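Local coordinates for protein epimerase (Methylomonas sp. DH-1, PDB 7CJ7) that catalyses the manganese-dependent epimerization of ketoses at C3, with its highest activity on L-ribulose, and works as a homodimer, at residues 11-19 / 251-259. Numbering follows the deposited sequence.
Sequences GHALVWSGD and EIVDPKLSN. With SOL (L-sorbose), chain C.
One wall of the sugar pocket in this TIM barrel is built partly where His12 and Leu257 meet beside L-sorbose. The His12 ring presents its edge: NE2 lies 2.8 Å from O6 of L-sorbose in a nearly straight hydrogen bond (177°), with the oxygen in the ring plane, while Leu257 CD2 sits near the same plane, 4.3 Å from His12 CE1. With CG anti to the backbone N (chi1 -175°), Leu257 also brings CD2 against C6 of the sugar, adding an apolar contact next to the polar one. The other ring nitrogen, His12 ND1, accepts a hydrogen bond from Leu14 N, which lies 34° out of the ring plane, and this second bond helps fix the rotation of the imidazole; Phe248 packs edge-to-face with it. In a closed eight-stranded barrel the first and last strands are neighbours, and here the loops that follow strands 8-12 and 242-245 meet at the C-terminal ends of those strands, the end that carries the active site. Leu14 packs between the two loops, its CD1 lying 4.0 Å from Asp254 CB and 4.3 Å from Ile252 CG2. Ile252 turns that methyl over the backbone of the 11-19 loop, 3.3 Å from Gly18 N, and its CD1 reaches Trp16 O. No direct hydrogen bond links the two segments; a water lies within hydrogen-bonding distance of both Leu14 O and Ile252 O, and paired CA-H...O contacts run from Gly18 CA to Val253 O and from Asp254 CA to Gly18 O. Asp254 OD1 turns to its own segment, accepting from Lys256 N through its anti lone pair and forming an Asx turn ahead of helix 257-260. The backbone N of Asp254 donates separately to Ser258 OG at 3.0 Å. At the far end of 251-259, Asn259 O accepts from Lys118 of the second subunit.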
ATOM      1  N   GLY A  11       2.998  17.095 -15.288  1.00  9.93           N
ATOM      2  CA  GLY A  11       3.351  15.674 -15.386  1.00 10.40           C
ATOM      3  C   GLY A  11       4.599  15.393 -14.580  1.00 10.47           C
ATOM      4  O   GLY A  11       5.540  16.201 -14.630  1.00 11.46           O
ATOM      5  N   HIS A  12       4.595  14.305 -13.817  1.00 10.70           N
ATOM      6  CA  HIS A  12       5.782  13.822 -13.076  1.00 11.50           C
ATOM      7  C   HIS A  12       6.811  13.310 -14.083  1.00 11.78           C
ATOM      8  O   HIS A  12       6.401  12.671 -15.065  1.00 11.51           O
ATOM      9  CB  HIS A  12       5.348  12.764 -12.060  1.00 12.96           C
ATOM     10  CG  HIS A  12       6.424  12.403 -11.099  1.00 13.68           C
ATOM     11  ND1 HIS A  12       7.319  11.394 -11.356  1.00 15.08           N
ATOM     12  CD2 HIS A  12       6.739  12.898  -9.884  1.00 15.14           C
ATOM     13  CE1 HIS A  12       8.151  11.285 -10.340  1.00 15.95           C
ATOM     14  NE2 HIS A  12       7.810  12.190  -9.419  1.00 16.27           N
ATOM     15  N   ALA A  13       8.099  13.582 -13.852  1.00 12.63           N
ATOM     16  CA  ALA A  13       9.199  13.255 -14.787  1.00 13.47           C
ATOM     17  C   ALA A  13       9.182  11.760 -15.139  1.00 13.14           C
ATOM     18  O   ALA A  13       9.503  11.428 -16.298  1.00 12.42           O
ATOM     19  CB  ALA A  13      10.513  13.673 -14.183  1.00 13.51           C
ATOM     20  N   LEU A  14       8.806  10.890 -14.191  1.00 14.26           N
ATOM     21  CA  LEU A  14       8.913   9.411 -14.343  1.00 15.33           C
ATOM     22  C   LEU A  14       7.871   8.886 -15.335  1.00 14.25           C
ATOM     23  O   LEU A  14       7.871   7.662 -15.613  1.00 14.85           O
ATOM     24  CB  LEU A  14       8.733   8.747 -12.977  1.00 17.07           C
ATOM     25  CG  LEU A  14      10.020   8.262 -12.313  1.00 20.02           C
ATOM     26  CD1 LEU A  14      10.538   7.007 -13.001  1.00 23.27           C
ATOM     27  CD2 LEU A  14      11.074   9.357 -12.310  1.00 19.00           C
ATOM     28  N   VAL A  15       6.987   9.753 -15.816  1.00 13.43           N
ATOM     29  CA  VAL A  15       6.067   9.391 -16.928  1.00 13.07           C
ATOM     30  C   VAL A  15       6.912   9.217 -18.193  1.00 13.13           C
ATOM     31  O   VAL A  15       6.519   8.398 -19.040  1.00 13.97           O
ATOM     32  CB  VAL A  15       4.945  10.425 -17.094  1.00 13.77           C
ATOM     33  CG1 VAL A  15       4.227  10.265 -18.421  1.00 14.91           C
ATOM     34  CG2 VAL A  15       3.959  10.334 -15.942  1.00 15.60           C
ATOM     35  N   TRP A  16       8.063   9.896 -18.271  1.00 12.12           N
ATOM     36  CA  TRP A  16       8.875   9.986 -19.511  1.00 13.42           C
ATOM     37  C   TRP A  16      10.294   9.442 -19.325  1.00 14.33           C
ATOM     38  O   TRP A  16      10.785   8.810 -20.272  1.00 15.81           O
ATOM     39  CB  TRP A  16       8.910  11.420 -20.038  1.00 13.19           C
ATOM     40  CG  TRP A  16       7.593  11.921 -20.540  1.00 14.21           C
ATOM     41  CD1 TRP A  16       7.035  11.706 -21.768  1.00 16.47           C
ATOM     42  CD2 TRP A  16       6.685  12.778 -19.829  1.00 13.63           C
ATOM     43  NE1 TRP A  16       5.836  12.362 -21.863  1.00 16.51           N
ATOM     44  CE2 TRP A  16       5.599  13.033 -20.691  1.00 15.25           C
ATOM     45  CE3 TRP A  16       6.695  13.367 -18.560  1.00 13.84           C
ATOM     46  CZ2 TRP A  16       4.518  13.822 -20.306  1.00 15.41           C
ATOM     47  CZ3 TRP A  16       5.628  14.150 -18.186  1.00 15.28           C
ATOM     48  CH2 TRP A  16       4.563  14.378 -19.052  1.00 15.67           C
ATOM     49  N   SER A  17      10.958   9.739 -18.208  1.00 15.11           N
ATOM     50  CA  SER A  17      12.410   9.486 -18.013  1.00 16.25           C
ATOM     51  C   SER A  17      12.695   8.961 -16.605  1.00 17.44           C
ATOM     52  O   SER A  17      12.178   9.537 -15.654  1.00 16.78           O
ATOM     53  CB  SER A  17      13.224  10.726 -18.277  1.00 18.52           C
ATOM     54  OG  SER A  17      13.096  11.132 -19.627  1.00 22.07           O
ATOM     55  N   GLY A  18      13.542   7.936 -16.502  1.00 19.11           N
ATOM     56  CA  GLY A  18      13.980   7.357 -15.217  1.00 22.56           C
ATOM     57  C   GLY A  18      15.194   8.069 -14.643  1.00 23.53           C
ATOM     58  O   GLY A  18      15.511   7.840 -13.465  1.00 31.17           O
ATOM     59  N   ASP A  19      15.862   8.897 -15.443  1.00 23.93           N
ATOM     60  CA  ASP A  19      17.060   9.666 -15.023  1.00 25.47           C
ATOM     61  C   ASP A  19      16.880  11.103 -15.504  1.00 25.19           C
ATOM     62  O   ASP A  19      16.064  11.332 -16.420  1.00 33.64           O
ATOM     63  CB  ASP A  19      18.348   9.062 -15.583  1.00 31.02           C
ATOM     64  CG  ASP A  19      18.482   9.215 -17.088  1.00 35.82           C
ATOM     65  OD1 ASP A  19      17.806  10.103 -17.653  1.00 40.71           O
ATOM     66  OD2 ASP A  19      19.259   8.444 -17.685  1.00 49.02           O
ATOM     67  N   GLU A 251       8.247  -0.066 -17.284  1.00 20.42           N
ATOM     68  CA  GLU A 251       8.697   0.479 -18.596  1.00 21.91           C
ATOM     69  C   GLU A 251       9.792   1.536 -18.383  1.00 20.34           C
ATOM     70  O   GLU A 251      10.766   1.560 -19.166  1.00 19.33           O
ATOM     71  CB  GLU A 251       7.516   1.097 -19.350  1.00 24.33           C
ATOM     72  CG  GLU A 251       7.885   1.598 -20.739  1.00 29.09           C
ATOM     73  CD  GLU A 251       8.200   0.493 -21.728  1.00 29.87           C
ATOM     74  OE1 GLU A 251       8.782   0.794 -22.793  1.00 33.41           O
ATOM     75  OE2 GLU A 251       7.856  -0.661 -21.429  1.00 34.81           O
ATOM     76  N   ILE A 252       9.613   2.414 -17.389  1.00 19.92           N
ATOM     77  CA  ILE A 252      10.537   3.550 -17.102  1.00 19.30           C
ATOM     78  C   ILE A 252      10.966   3.436 -15.641  1.00 19.05           C
ATOM     79  O   ILE A 252      10.099   3.628 -14.756  1.00 16.76           O
ATOM     80  CB  ILE A 252       9.876   4.913 -17.398  1.00 20.40           C
ATOM     81  CG1 ILE A 252       9.278   4.984 -18.807  1.00 23.48           C
ATOM     82  CG2 ILE A 252      10.862   6.046 -17.144  1.00 21.22           C
ATOM     83  CD1 ILE A 252      10.294   5.186 -19.901  1.00 26.22           C
ATOM     84  N   VAL A 253      12.247   3.120 -15.414  1.00 19.22           N
ATOM     85  CA  VAL A 253      12.803   2.760 -14.077  1.00 21.44           C
ATOM     86  C   VAL A 253      13.796   3.839 -13.638  1.00 20.40           C
ATOM     87  O   VAL A 253      14.738   4.136 -14.401  1.00 21.38           O
ATOM     88  CB  VAL A 253      13.467   1.368 -14.099  1.00 25.15           C
ATOM     89  CG1 VAL A 253      14.038   0.995 -12.738  1.00 27.25           C
ATOM     90  CG2 VAL A 253      12.510   0.289 -14.583  1.00 25.47           C
ATOM     91  N   ASP A 254      13.574   4.411 -12.455  1.00 21.25           N
ATOM     92  CA  ASP A 254      14.578   5.218 -11.714  1.00 24.93           C
ATOM     93  C   ASP A 254      15.192   4.287 -10.677  1.00 29.13           C
ATOM     94  O   ASP A 254      14.532   3.941  -9.696  1.00 29.52           O
ATOM     95  CB  ASP A 254      13.958   6.476 -11.094  1.00 29.04           C
ATOM     96  CG  ASP A 254      14.920   7.323 -10.266  1.00 34.44           C
ATOM     97  OD1 ASP A 254      15.751   6.735  -9.532  1.00 35.61           O
ATOM     98  OD2 ASP A 254      14.829   8.572 -10.354  1.00 40.65           O
ATOM     99  N   PRO A 255      16.446   3.831 -10.901  1.00 32.91           N
ATOM    100  CA  PRO A 255      17.077   2.800 -10.075  1.00 37.63           C
ATOM    101  C   PRO A 255      16.670   2.833  -8.597  1.00 39.20           C
ATOM    102  O   PRO A 255      16.358   1.781  -8.064  1.00 48.22           O
ATOM    103  CB  PRO A 255      18.558   3.144 -10.267  1.00 36.74           C
ATOM    104  CG  PRO A 255      18.634   3.547 -11.721  1.00 36.05           C
ATOM    105  CD  PRO A 255      17.335   4.284 -11.985  1.00 32.39           C
ATOM    106  N   LYS A 256      16.668   4.018  -7.979  1.00 36.69           N
ATOM    107  CA  LYS A 256      16.294   4.177  -6.549  1.00 38.77           C
ATOM    108  C   LYS A 256      14.766   4.174  -6.394  1.00 31.77           C
ATOM    109  O   LYS A 256      14.231   3.187  -5.811  1.00 33.29           O
ATOM    110  CB  LYS A 256      16.880   5.459  -5.950  1.00 42.99           C
ATOM    111  CG  LYS A 256      16.447   5.691  -4.509  1.00 47.30           C
ATOM    112  CD  LYS A 256      17.436   6.449  -3.661  1.00 51.73           C
ATOM    113  CE  LYS A 256      16.965   7.853  -3.355  1.00 49.51           C
ATOM    114  NZ  LYS A 256      18.037   8.683  -2.762  1.00 46.99           N
ATOM    115  N   LEU A 257      14.101   5.237  -6.872  1.00 22.98           N
ATOM    116  CA  LEU A 257      12.670   5.555  -6.587  1.00 20.11           C
ATOM    117  C   LEU A 257      11.782   4.357  -6.949  1.00 19.10           C
ATOM    118  O   LEU A 257      10.890   4.032  -6.151  1.00 16.29           O
ATOM    119  CB  LEU A 257      12.252   6.809  -7.368  1.00 20.65           C
ATOM    120  CG  LEU A 257      10.839   7.334  -7.095  1.00 21.83           C
ATOM    121  CD1 LEU A 257      10.645   7.653  -5.621  1.00 21.43           C
ATOM    122  CD2 LEU A 257      10.532   8.566  -7.946  1.00 21.24           C
ATOM    123  N   SER A 258      12.014   3.717  -8.098  1.00 16.83           N
ATOM    124  CA  SER A 258      11.100   2.676  -8.637  1.00 17.78           C
ATOM    125  C   SER A 258      11.046   1.477  -7.681  1.00 17.70           C
ATOM    126  O   SER A 258       9.936   0.930  -7.475  1.00 17.49           O
ATOM    127  CB  SER A 258      11.484   2.283 -10.037  1.00 18.97           C
ATOM    128  OG  SER A 258      11.221   3.357 -10.939  1.00 20.79           O
ATOM    129  N   ASN A 259      12.184   1.092  -7.094  1.00 17.59           N
ATOM    130  CA  ASN A 259      12.264  -0.079  -6.184  1.00 18.95           C
ATOM    131  C   ASN A 259      11.708   0.318  -4.812  1.00 18.09           C
ATOM    132  O   ASN A 259      11.018  -0.519  -4.192  1.00 16.10           O
ATOM    133  CB  ASN A 259      13.675  -0.666  -6.158  1.00 21.79           C
ATOM    134  CG  ASN A 259      13.995  -1.364  -7.461  1.00 22.00           C
ATOM    135  OD1 ASN A 259      13.126  -2.004  -8.053  1.00 23.48           O
ATOM    136  ND2 ASN A 259      15.227  -1.236  -7.917  1.00 26.85           N
TER
HETATM  137  C1  SOL C 301       5.429   8.546  -3.727  1.00 18.34           C
HETATM  138  O1  SOL C 301       4.581   7.429  -3.592  1.00 15.98           O
HETATM  139  C2  SOL C 301       4.728   9.702  -4.364  1.00 16.34           C
HETATM  140  O2  SOL C 301       3.511   9.774  -4.351  1.00 14.15           O
HETATM  141  C3  SOL C 301       5.568  10.756  -5.073  1.00 18.35           C
HETATM  142  O3  SOL C 301       4.847  11.957  -5.224  1.00 13.86           O
HETATM  143  C4  SOL C 301       6.880  11.010  -4.338  1.00 21.18           C
HETATM  144  O4  SOL C 301       6.600  11.501  -3.025  1.00 28.39           O
HETATM  145  C5  SOL C 301       7.793  12.014  -5.044  1.00 24.39           C
HETATM  146  O5  SOL C 301       8.900  12.321  -4.197  1.00 31.17           O
HETATM  147  C6  SOL C 301       8.321  11.522  -6.375  1.00 26.53           C
HETATM  148  O6  SOL C 301       9.127  12.525  -6.998  1.00 23.74           O
HETATM  149  O   HOH W   1       7.580   4.930 -14.404  1.00 19.77           O